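Local coordinates for sugar isomerase (Sinorhizobium meliloti, PDB 3QC0), which binds a zinc ion in a xylose isomerase-like TIM barrel and probably interconverts sugars as an isomerase, at residues A[142-147]-A[151-156]; A[105-110]-A[115-120]; A[63-68]-A[246-251]; A[156-161]-A[174-179]. All blocks are in the same frame, centred on the assembly; numbering follows the deposited sequence.

Interaction 1 of 4, residues A[142-147]-A[151-156]; sequences EPLHPM and DRACVN
The amide nitrogen ND2 of Asn156 is gripped by two backbone carbonyls. One bond runs across the contact to Leu144 O (3.1 Å), and the other turns back to Ala153 O (2.9 Å) within the loop 151-156. Leu144 O lies close to the plane of the amide, whereas the nitrogen itself stands well above the plane of that carbonyl; Ala153 O is tilted from the amide plane, and its bond is the more bent of the two. CG lies beside the backbone N (chi1 -59°), which swings the amide toward 142-147. A nearly straight backbone bond from Leu144 N to Val155 O (2.9 Å) joins the same two runs of chain, and CA of Asn156 makes a CA-H...O contact with Leu144 O. Both segments belong to the loop that follows barrel strand 139-141 of the TIM barrel, and Glu142, a zinc ligand, comes directly after that strand; the loop folds back on itself before helix 158-168. A leucine in place of Asn156 would probably leave the carbonyls of Leu144 and Ala153 without their shared donor and deprive Arg118 of the OD1 acceptor. Apolar packing lies beside the polar grip: Leu144 CD2 rests on Ala153 CB at 3.6 Å, with Leu144 CB almost as close to the same methyl. Pro146 sets the CG and CD edge of its ring against Asn156 O. Toward the other end, a water donates to both Met147 O (2.7 Å) and Asp151 OD1 (2.9 Å), spanning the gap between the segments.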
# COMPACT_ATOMS: atom_id res chain seq x y z
N GLU A 142 5.63 -6.73 -12.64
CA GLU A 142 5.04 -5.44 -12.27
C GLU A 142 4.79 -5.47 -10.75
O GLU A 142 3.86 -6.12 -10.30
CB GLU A 142 3.74 -5.18 -13.02
CG GLU A 142 3.28 -3.73 -12.89
CD GLU A 142 1.93 -3.46 -13.50
OE1 GLU A 142 1.16 -4.41 -13.63
OE2 GLU A 142 1.68 -2.28 -13.82
N PRO A 143 5.66 -4.82 -9.96
CA PRO A 143 5.24 -4.69 -8.54
C PRO A 143 3.92 -3.93 -8.49
O PRO A 143 3.76 -2.92 -9.20
CB PRO A 143 6.39 -3.93 -7.89
CG PRO A 143 7.07 -3.21 -9.02
CD PRO A 143 6.92 -4.12 -10.23
N LEU A 144 3.00 -4.40 -7.66
CA LEU A 144 1.67 -3.84 -7.54
C LEU A 144 1.55 -3.16 -6.19
O LEU A 144 2.21 -3.51 -5.22
CB LEU A 144 0.57 -4.89 -7.68
CG LEU A 144 -0.25 -4.80 -8.99
CD1 LEU A 144 0.59 -5.10 -10.25
CD2 LEU A 144 -1.50 -5.66 -8.86
N HIS A 145 0.67 -2.16 -6.15
CA HIS A 145 0.44 -1.43 -4.94
C HIS A 145 0.20 -2.42 -3.81
O HIS A 145 -0.55 -3.38 -3.97
CB HIS A 145 -0.78 -0.53 -5.06
CG HIS A 145 -0.81 0.54 -4.04
ND1 HIS A 145 -1.17 0.30 -2.72
CD2 HIS A 145 -0.53 1.86 -4.14
CE1 HIS A 145 -1.12 1.46 -2.06
NE2 HIS A 145 -0.69 2.41 -2.87
N PRO A 146 0.75 -2.13 -2.63
CA PRO A 146 0.53 -3.00 -1.49
C PRO A 146 -0.93 -3.33 -1.16
O PRO A 146 -1.19 -4.38 -0.58
CB PRO A 146 1.21 -2.25 -0.33
CG PRO A 146 2.42 -1.63 -1.02
CD PRO A 146 1.90 -1.23 -2.42
N MSE A 147 -1.88 -2.46 -1.51
CA MSE A 147 -3.28 -2.76 -1.25
C MSE A 147 -3.80 -3.97 -2.00
O MSE A 147 -4.83 -4.51 -1.62
CB MSE A 147 -4.21 -1.56 -1.48
CG MSE A 147 -4.29 -1.11 -2.87
SE MSE A 147 -5.33 0.64 -2.84
CE MSE A 147 -4.69 1.20 -4.54
N ASP A 151 -4.89 -10.44 -2.69
CA ASP A 151 -5.81 -11.04 -3.65
C ASP A 151 -5.53 -10.77 -5.11
O ASP A 151 -6.28 -11.31 -5.94
CB ASP A 151 -7.25 -10.70 -3.26
CG ASP A 151 -7.54 -9.24 -3.23
OD1 ASP A 151 -6.63 -8.39 -3.37
OD2 ASP A 151 -8.76 -8.93 -3.07
N ARG A 152 -4.48 -10.02 -5.42
CA ARG A 152 -4.12 -9.78 -6.83
C ARG A 152 -2.64 -9.96 -7.13
O ARG A 152 -2.31 -10.55 -8.15
CB ARG A 152 -4.57 -8.39 -7.32
CG ARG A 152 -6.06 -8.06 -7.11
CD ARG A 152 -6.38 -6.62 -7.40
NE ARG A 152 -7.71 -6.22 -6.87
CZ ARG A 152 -8.84 -6.38 -7.55
NH1 ARG A 152 -8.81 -6.87 -8.80
NH2 ARG A 152 -10.00 -6.00 -7.01
N ALA A 153 -1.75 -9.48 -6.29
CA ALA A 153 -0.30 -9.59 -6.54
C ALA A 153 0.46 -9.40 -5.29
O ALA A 153 0.39 -8.32 -4.71
CB ALA A 153 0.20 -8.55 -7.60
N CYS A 154 1.22 -10.43 -4.92
CA CYS A 154 2.05 -10.37 -3.72
C CYS A 154 3.51 -9.99 -4.02
O CYS A 154 4.35 -10.14 -3.16
CB CYS A 154 1.95 -11.69 -2.97
SG CYS A 154 2.65 -13.12 -3.89
N VAL A 155 3.76 -9.39 -5.17
CA VAL A 155 5.04 -8.68 -5.44
C VAL A 155 4.63 -7.21 -5.35
O VAL A 155 3.85 -6.73 -6.15
CB VAL A 155 5.67 -8.99 -6.78
CG1 VAL A 155 6.94 -8.09 -6.99
CG2 VAL A 155 6.01 -10.50 -6.88
N ASN A 156 5.09 -6.57 -4.26
CA ASN A 156 4.57 -5.27 -3.85
C ASN A 156 5.54 -4.12 -3.71
O ASN A 156 5.11 -3.02 -3.35
CB ASN A 156 3.82 -5.45 -2.53
CG ASN A 156 2.69 -6.44 -2.67
OD1 ASN A 156 2.75 -7.55 -2.14
ND2 ASN A 156 1.68 -6.06 -3.48
O HOH W 1 -5.27 -7.16 -1.13

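Interaction 2 of 4, residues A[105-110]-A[115-120]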
# COMPACT_ATOMS: atom_id res chain seq x y z
N GLY A 105 -0.25 -12.52 -8.71
CA GLY A 105 -1.22 -13.32 -8.00
C GLY A 105 -1.11 -13.09 -6.52
O GLY A 105 -0.03 -12.83 -6.00
N GLY A 106 -2.25 -13.19 -5.84
CA GLY A 106 -2.32 -13.09 -4.38
C GLY A 106 -2.11 -14.43 -3.68
O GLY A 106 -1.60 -15.41 -4.25
N LEU A 107 -2.53 -14.47 -2.43
CA LEU A 107 -2.47 -15.69 -1.64
C LEU A 107 -3.31 -16.78 -2.29
O LEU A 107 -4.41 -16.50 -2.78
CB LEU A 107 -2.98 -15.41 -0.22
CG LEU A 107 -2.03 -14.58 0.63
CD1 LEU A 107 -2.87 -13.88 1.75
CD2 LEU A 107 -0.93 -15.44 1.25
N PRO A 108 -2.85 -18.04 -2.21
CA PRO A 108 -3.71 -19.16 -2.53
C PRO A 108 -4.92 -19.15 -1.64
O PRO A 108 -4.83 -18.72 -0.46
CB PRO A 108 -2.84 -20.39 -2.22
CG PRO A 108 -1.50 -19.93 -2.18
CD PRO A 108 -1.50 -18.46 -1.83
N GLY A 109 -6.08 -19.58 -2.13
CA GLY A 109 -7.27 -19.53 -1.28
C GLY A 109 -7.09 -20.21 0.07
O GLY A 109 -6.56 -21.32 0.14
N GLY A 110 -7.53 -19.52 1.12
CA GLY A 110 -7.43 -19.95 2.52
C GLY A 110 -6.11 -19.68 3.23
O GLY A 110 -6.03 -19.65 4.46
N ASP A 115 4.80 -15.53 2.59
CA ASP A 115 6.12 -15.89 2.11
C ASP A 115 6.07 -17.06 1.12
O ASP A 115 6.81 -17.07 0.11
CB ASP A 115 7.09 -16.22 3.25
CG ASP A 115 7.44 -15.04 4.13
OD1 ASP A 115 7.05 -13.89 3.86
OD2 ASP A 115 8.18 -15.30 5.14
N ALA A 116 5.25 -18.06 1.40
CA ALA A 116 5.09 -19.20 0.51
C ALA A 116 4.49 -18.76 -0.80
O ALA A 116 4.90 -19.26 -1.88
CB ALA A 116 4.22 -20.31 1.15
N ALA A 117 3.50 -17.88 -0.75
CA ALA A 117 2.90 -17.36 -2.01
C ALA A 117 4.01 -16.72 -2.85
O ALA A 117 4.08 -16.87 -4.06
CB ALA A 117 1.78 -16.35 -1.70
N ARG A 118 4.87 -15.95 -2.22
CA ARG A 118 5.95 -15.29 -2.94
C ARG A 118 6.95 -16.29 -3.51
O ARG A 118 7.40 -16.10 -4.64
CB ARG A 118 6.60 -14.26 -2.02
CG ARG A 118 5.68 -13.07 -1.82
CD ARG A 118 6.03 -12.18 -0.64
NE ARG A 118 5.21 -10.99 -0.72
CZ ARG A 118 4.90 -10.19 0.28
NH1 ARG A 118 5.46 -10.35 1.46
NH2 ARG A 118 4.08 -9.16 0.07
N ARG A 119 7.25 -17.36 -2.76
CA ARG A 119 8.08 -18.43 -3.32
C ARG A 119 7.42 -19.04 -4.56
O ARG A 119 8.10 -19.36 -5.55
CB ARG A 119 8.38 -19.52 -2.31
CG ARG A 119 9.31 -19.07 -1.21
CD ARG A 119 9.82 -20.24 -0.37
NE ARG A 119 8.75 -20.98 0.30
CZ ARG A 119 8.28 -20.69 1.52
NH1 ARG A 119 8.72 -19.65 2.20
NH2 ARG A 119 7.33 -21.45 2.04
N MSE A 120 6.12 -19.22 -4.54
CA MSE A 120 5.38 -19.77 -5.72
C MSE A 120 5.47 -18.85 -6.90
O MSE A 120 5.54 -19.31 -8.02
CB MSE A 120 3.92 -20.03 -5.39
CG MSE A 120 3.67 -21.08 -4.33
SE MSE A 120 1.83 -21.17 -3.82
CE MSE A 120 1.95 -22.54 -2.47
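The loop that leaves barrel strand 100-103 turns back against helix 114-135, the helix it leads into, and meets it through Pro108 and Ala117. The CB bond of Pro108 is directed toward the helix, and its ring presents two carbons to different residues: Pro108 CD lies 3.9 Å from Ala117 CB, while Pro108 CG lies 3.9 Å from the selenium SE of Met120, a selenomethionine. Ala117 and Met120 are three residues apart and therefore project from neighbouring positions on one side of the helix, where the proline ring bridges them. Met120 reaches the ring because its CG stands anti to the carbonyl carbon (chi1 -64°) and the chain runs extended from there, carrying SE out to the proline; the two side chains cross obliquely. Leu107 starts out pointing away from the helix, yet its branch CD2 returns to Ala117 CB at 4.1 Å. The methyl of Ala117 is thus touched by both Leu107 and Pro108, and Gly106 O approaches it at 4.3 Å. Contact is wholly by van der Waals packing, and the small alanine lets the loop come close, with CA atoms of Leu107 and Ala117 5.6 Å apart. Pro71 adds to the packing on both Pro108 and Met120, and Pro73 also touches Pro108, while Leu107 meets Val226 of the second subunit. Within the helix, Met120 N bonds to Ala116 O (2.9 Å), the regular i to i-4 pattern. Such apolar packing ties a beta-alpha loop to the first turns of its own helix in a TIM barrel.

Interaction 3 of 4, residues A[63-68]-A[246-251]; sequences GLCRGG and EVEIFS
Glu246 and Glu248 reach across the barrel interior toward Gly63 and Cys65, each carried by an extended chain. In Glu246, CG is anti to the backbone N (chi1 178°) and the next torsion is also stretched, which brings OE1 to 3.9 Å from Gly63 N, a distance too long for a bond. That oxygen is held instead by Thr62 OG1, and OE2 by Asn10 ND2, so both oxygens of this buried carboxylate have a partner. On the other strand it is the backbone of Gly63 that faces the carboxylate. Glu248 repeats the extended shape (chi1 -177°), and its OE2 stops 4.4 Å from Cys65 SG, a loose contact, while OE1 binds the zinc ion. Cys65 points toward Glu248, with SG set beside its own backbone N (chi1 -69°). The peptide bond that follows Cys65 is cis, and beyond it the NE of Arg66 bonds to an unidentified ligand. CA atoms of Cys65 and Glu248 are 10.8 Å apart, so this pair meets only through side chains. In the eight-stranded barrel, strand 7-10 touches both partners through Asn10, strand 200-205 lies next to 245-247, and helix 75-94 packs on Leu64 at the outside.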
# COMPACT_ATOMS: atom_id res chain seq x y z
N GLY A 63 3.54 -3.39 -23.96
CA GLY A 63 3.30 -4.57 -23.16
C GLY A 63 2.09 -5.33 -23.66
O GLY A 63 1.30 -4.77 -24.45
N LEU A 64 1.95 -6.57 -23.21
CA LEU A 64 0.67 -7.29 -23.26
C LEU A 64 0.27 -7.54 -21.80
O LEU A 64 1.07 -8.04 -21.00
CB LEU A 64 0.80 -8.62 -23.99
CG LEU A 64 -0.44 -9.51 -24.05
CD1 LEU A 64 -1.61 -8.83 -24.82
CD2 LEU A 64 -0.11 -10.89 -24.66
N CYS A 65 -0.97 -7.18 -21.47
CA CYS A 65 -1.50 -7.38 -20.13
C CYS A 65 -2.49 -8.54 -20.10
O CYS A 65 -3.53 -8.48 -20.80
CB CYS A 65 -2.22 -6.14 -19.65
SG CYS A 65 -1.15 -4.76 -19.31
N ARG A 66 -2.27 -9.60 -19.33
CA ARG A 66 -1.10 -9.85 -18.49
C ARG A 66 -1.00 -11.34 -18.24
O ARG A 66 -1.99 -12.08 -18.31
CB ARG A 66 -1.20 -9.10 -17.12
CG ARG A 66 -2.32 -9.53 -16.17
CD ARG A 66 -3.65 -9.06 -16.55
NE ARG A 66 -4.62 -9.04 -15.44
CZ ARG A 66 -5.73 -9.73 -15.32
NH1 ARG A 66 -6.20 -10.57 -16.26
NH2 ARG A 66 -6.45 -9.51 -14.21
N GLY A 67 0.20 -11.77 -17.87
CA GLY A 67 0.41 -13.06 -17.26
C GLY A 67 0.49 -12.89 -15.74
O GLY A 67 0.09 -11.86 -15.19
N GLY A 68 0.98 -13.94 -15.10
CA GLY A 68 1.13 -14.00 -13.65
C GLY A 68 0.18 -14.98 -13.02
O GLY A 68 -0.06 -16.06 -13.52
N GLU A 246 3.43 4.61 -20.92
CA GLU A 246 2.20 3.92 -21.22
C GLU A 246 1.08 4.36 -20.28
O GLU A 246 1.17 4.12 -19.05
CB GLU A 246 2.46 2.41 -21.10
CG GLU A 246 1.25 1.53 -21.35
CD GLU A 246 1.54 0.10 -21.04
OE1 GLU A 246 2.54 -0.43 -21.57
OE2 GLU A 246 0.77 -0.51 -20.27
N VAL A 247 0.08 5.04 -20.81
CA VAL A 247 -1.05 5.53 -20.03
C VAL A 247 -2.02 4.42 -19.69
O VAL A 247 -2.66 3.82 -20.53
CB VAL A 247 -1.81 6.63 -20.73
CG1 VAL A 247 -3.03 7.06 -19.88
CG2 VAL A 247 -0.84 7.78 -21.08
N GLU A 248 -2.13 4.15 -18.40
CA GLU A 248 -2.97 3.08 -17.91
C GLU A 248 -3.85 3.63 -16.80
O GLU A 248 -3.43 3.82 -15.66
CB GLU A 248 -2.12 1.90 -17.40
CG GLU A 248 -2.96 0.72 -16.95
CD GLU A 248 -2.13 -0.41 -16.43
OE1 GLU A 248 -1.06 -0.14 -15.90
OE2 GLU A 248 -2.54 -1.57 -16.62
N ILE A 249 -5.08 3.94 -17.17
CA ILE A 249 -6.08 4.54 -16.29
C ILE A 249 -7.31 3.64 -16.19
O ILE A 249 -7.92 3.30 -17.20
CB ILE A 249 -6.51 5.94 -16.78
CG1 ILE A 249 -5.31 6.88 -16.80
CG2 ILE A 249 -7.64 6.50 -15.87
CD1 ILE A 249 -5.49 8.23 -17.53
N PHE A 250 -7.67 3.25 -14.97
CA PHE A 250 -8.93 2.60 -14.65
C PHE A 250 -9.79 3.64 -13.93
O PHE A 250 -9.45 4.03 -12.81
CB PHE A 250 -8.75 1.37 -13.73
CG PHE A 250 -7.64 0.40 -14.12
CD1 PHE A 250 -7.22 0.23 -15.41
CD2 PHE A 250 -7.08 -0.41 -13.14
CE1 PHE A 250 -6.19 -0.67 -15.72
CE2 PHE A 250 -6.06 -1.31 -13.46
CZ PHE A 250 -5.60 -1.42 -14.75
N SER A 251 -10.86 4.12 -14.56
CA SER A 251 -11.66 5.22 -13.97
C SER A 251 -13.15 5.02 -14.23
O SER A 251 -13.71 5.56 -15.20
CB SER A 251 -11.20 6.57 -14.50
OG SER A 251 -11.98 7.65 -13.96

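Interaction 4 of 4, residues A[156-161]-A[174-179]; sequences NTLGQA and VAIDVY
Leu158 and Ala161, on the first turn of helix 158-168, pack on Val174 and Ile176 of strand 172-177, closing one beta-alpha-beta unit of the TIM barrel with strand 139-141. The tight part centres on Val174. Leu158 CD1 lies 3.9 Å from Val174 CG2, the two side chains crossing at about a right angle, while Ala161 CB meets the other branch, Val174 CG1, at 3.8 Å; both methyls of the valine are therefore engaged by the helix. Packing is slacker toward Ile176: Leu158 CD1 comes only to 4.2 Å from Ile176 CG1, the branch that, set beside the backbone N (chi1 -55°), turns to the helix although the CB bond itself does not point there. On the looser side, toward partly exposed Thr157, the segments draw apart, and polar bonds within 156-161 take over: Thr157 caps the helix, its OG1 accepting from Gln160 N (3.0 Å), and Gln160 OE1 accepts from Asn156 N. Trp183 of the second subunit packs on Asn156 and Thr157 there. Strand 172-177 ends at Asp177, whose OD2 binds the zinc ion. Capping helix 178-181, Asp177 OD1 accepts from Tyr179 N at 2.9 Å, on the anti side and tilted from the carboxylate plane.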
# COMPACT_ATOMS: atom_id res chain seq x y z
N ASN A 156 5.09 -6.57 -4.26
CA ASN A 156 4.57 -5.27 -3.85
C ASN A 156 5.54 -4.12 -3.71
O ASN A 156 5.11 -3.02 -3.35
CB ASN A 156 3.82 -5.45 -2.53
CG ASN A 156 2.69 -6.44 -2.67
OD1 ASN A 156 2.75 -7.55 -2.14
ND2 ASN A 156 1.68 -6.06 -3.48
N THR A 157 6.83 -4.35 -3.95
CA THR A 157 7.81 -3.26 -3.98
C THR A 157 8.75 -3.46 -5.16
O THR A 157 9.01 -4.61 -5.59
CB THR A 157 8.63 -3.13 -2.68
OG1 THR A 157 9.58 -4.20 -2.62
CG2 THR A 157 7.68 -3.02 -1.43
N LEU A 158 9.24 -2.36 -5.70
CA LEU A 158 10.22 -2.47 -6.77
C LEU A 158 11.47 -3.20 -6.28
O LEU A 158 12.05 -3.99 -7.04
CB LEU A 158 10.55 -1.08 -7.31
CG LEU A 158 11.54 -0.99 -8.45
CD1 LEU A 158 11.10 -1.83 -9.67
CD2 LEU A 158 11.69 0.51 -8.83
N GLY A 159 11.92 -2.97 -5.05
CA GLY A 159 13.05 -3.68 -4.50
C GLY A 159 12.87 -5.20 -4.49
O GLY A 159 13.75 -5.94 -4.84
N GLN A 160 11.68 -5.65 -4.10
CA GLN A 160 11.37 -7.04 -4.08
C GLN A 160 11.35 -7.57 -5.52
O GLN A 160 11.85 -8.67 -5.78
CB GLN A 160 10.02 -7.25 -3.39
CG GLN A 160 9.53 -8.68 -3.42
CD GLN A 160 8.04 -8.80 -3.11
OE1 GLN A 160 7.33 -7.79 -3.14
NE2 GLN A 160 7.56 -10.03 -2.89
N ALA A 161 10.71 -6.84 -6.44
CA ALA A 161 10.69 -7.27 -7.85
C ALA A 161 12.10 -7.45 -8.38
O ALA A 161 12.41 -8.42 -9.10
CB ALA A 161 9.89 -6.29 -8.71
N VAL A 174 11.46 -5.51 -15.03
CA VAL A 174 10.36 -4.88 -14.28
C VAL A 174 9.56 -3.90 -15.14
O VAL A 174 10.11 -3.22 -16.01
CB VAL A 174 10.89 -4.18 -12.97
CG1 VAL A 174 11.47 -5.21 -11.99
CG2 VAL A 174 11.89 -3.03 -13.27
N ALA A 175 8.27 -3.81 -14.85
CA ALA A 175 7.41 -2.74 -15.31
C ALA A 175 7.16 -1.82 -14.12
O ALA A 175 6.68 -2.25 -13.08
CB ALA A 175 6.05 -3.31 -15.82
N ILE A 176 7.50 -0.56 -14.31
CA ILE A 176 7.39 0.46 -13.27
C ILE A 176 6.15 1.29 -13.52
O ILE A 176 6.12 2.11 -14.45
CB ILE A 176 8.68 1.34 -13.15
CG1 ILE A 176 9.95 0.49 -12.95
CG2 ILE A 176 8.50 2.37 -11.99
CD1 ILE A 176 11.25 1.30 -12.99
N ASP A 177 5.11 1.05 -12.73
CA ASP A 177 3.81 1.74 -12.87
C ASP A 177 3.71 2.68 -11.70
O ASP A 177 3.79 2.26 -10.55
CB ASP A 177 2.70 0.69 -12.86
CG ASP A 177 1.31 1.26 -13.03
OD1 ASP A 177 1.07 2.40 -12.60
OD2 ASP A 177 0.45 0.53 -13.59
N VAL A 178 3.63 3.97 -12.00
CA VAL A 178 3.67 5.00 -10.95
C VAL A 178 2.57 4.77 -9.92
O VAL A 178 2.77 5.10 -8.74
CB VAL A 178 3.58 6.42 -11.53
CG1 VAL A 178 4.82 6.66 -12.47
CG2 VAL A 178 2.26 6.68 -12.29
N TYR A 179 1.44 4.21 -10.34
CA TYR A 179 0.35 3.99 -9.39
C TYR A 179 0.78 3.08 -8.26
O TYR A 179 0.42 3.23 -7.12
CB TYR A 179 -0.89 3.39 -10.07
CG TYR A 179 -2.18 3.68 -9.34
CD1 TYR A 179 -2.70 4.97 -9.32
CD2 TYR A 179 -2.89 2.68 -8.68
CE1 TYR A 179 -3.87 5.27 -8.64
CE2 TYR A 179 -4.09 2.96 -8.02
CZ TYR A 179 -4.58 4.26 -8.00
OH TYR A 179 -5.77 4.56 -7.38

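Three of the four contacts converge on the zinc ion: interaction 1 supplies Glu142, interaction 3 Glu248 and interaction 4 Asp177, with His204 as the fourth ligand. Asp177 OD2 stands 2.8 Å from Glu248 OE1 and 3.1 Å from Glu142 OE2, a crowding of acidic oxygens that the metal probably offsets. Interaction 2 lies away from the site but adjoins interaction 1, where Arg118 NE bonds to Cys154 O at 2.7 Å. Arg118 NH2 also bonds to Asn156 OD1 (3.1 Å); Asn156 is shared by interactions 1 and 4. Interactions 1, 2 and 4 also touch the second subunit, whereas interaction 3 lies within the barrel.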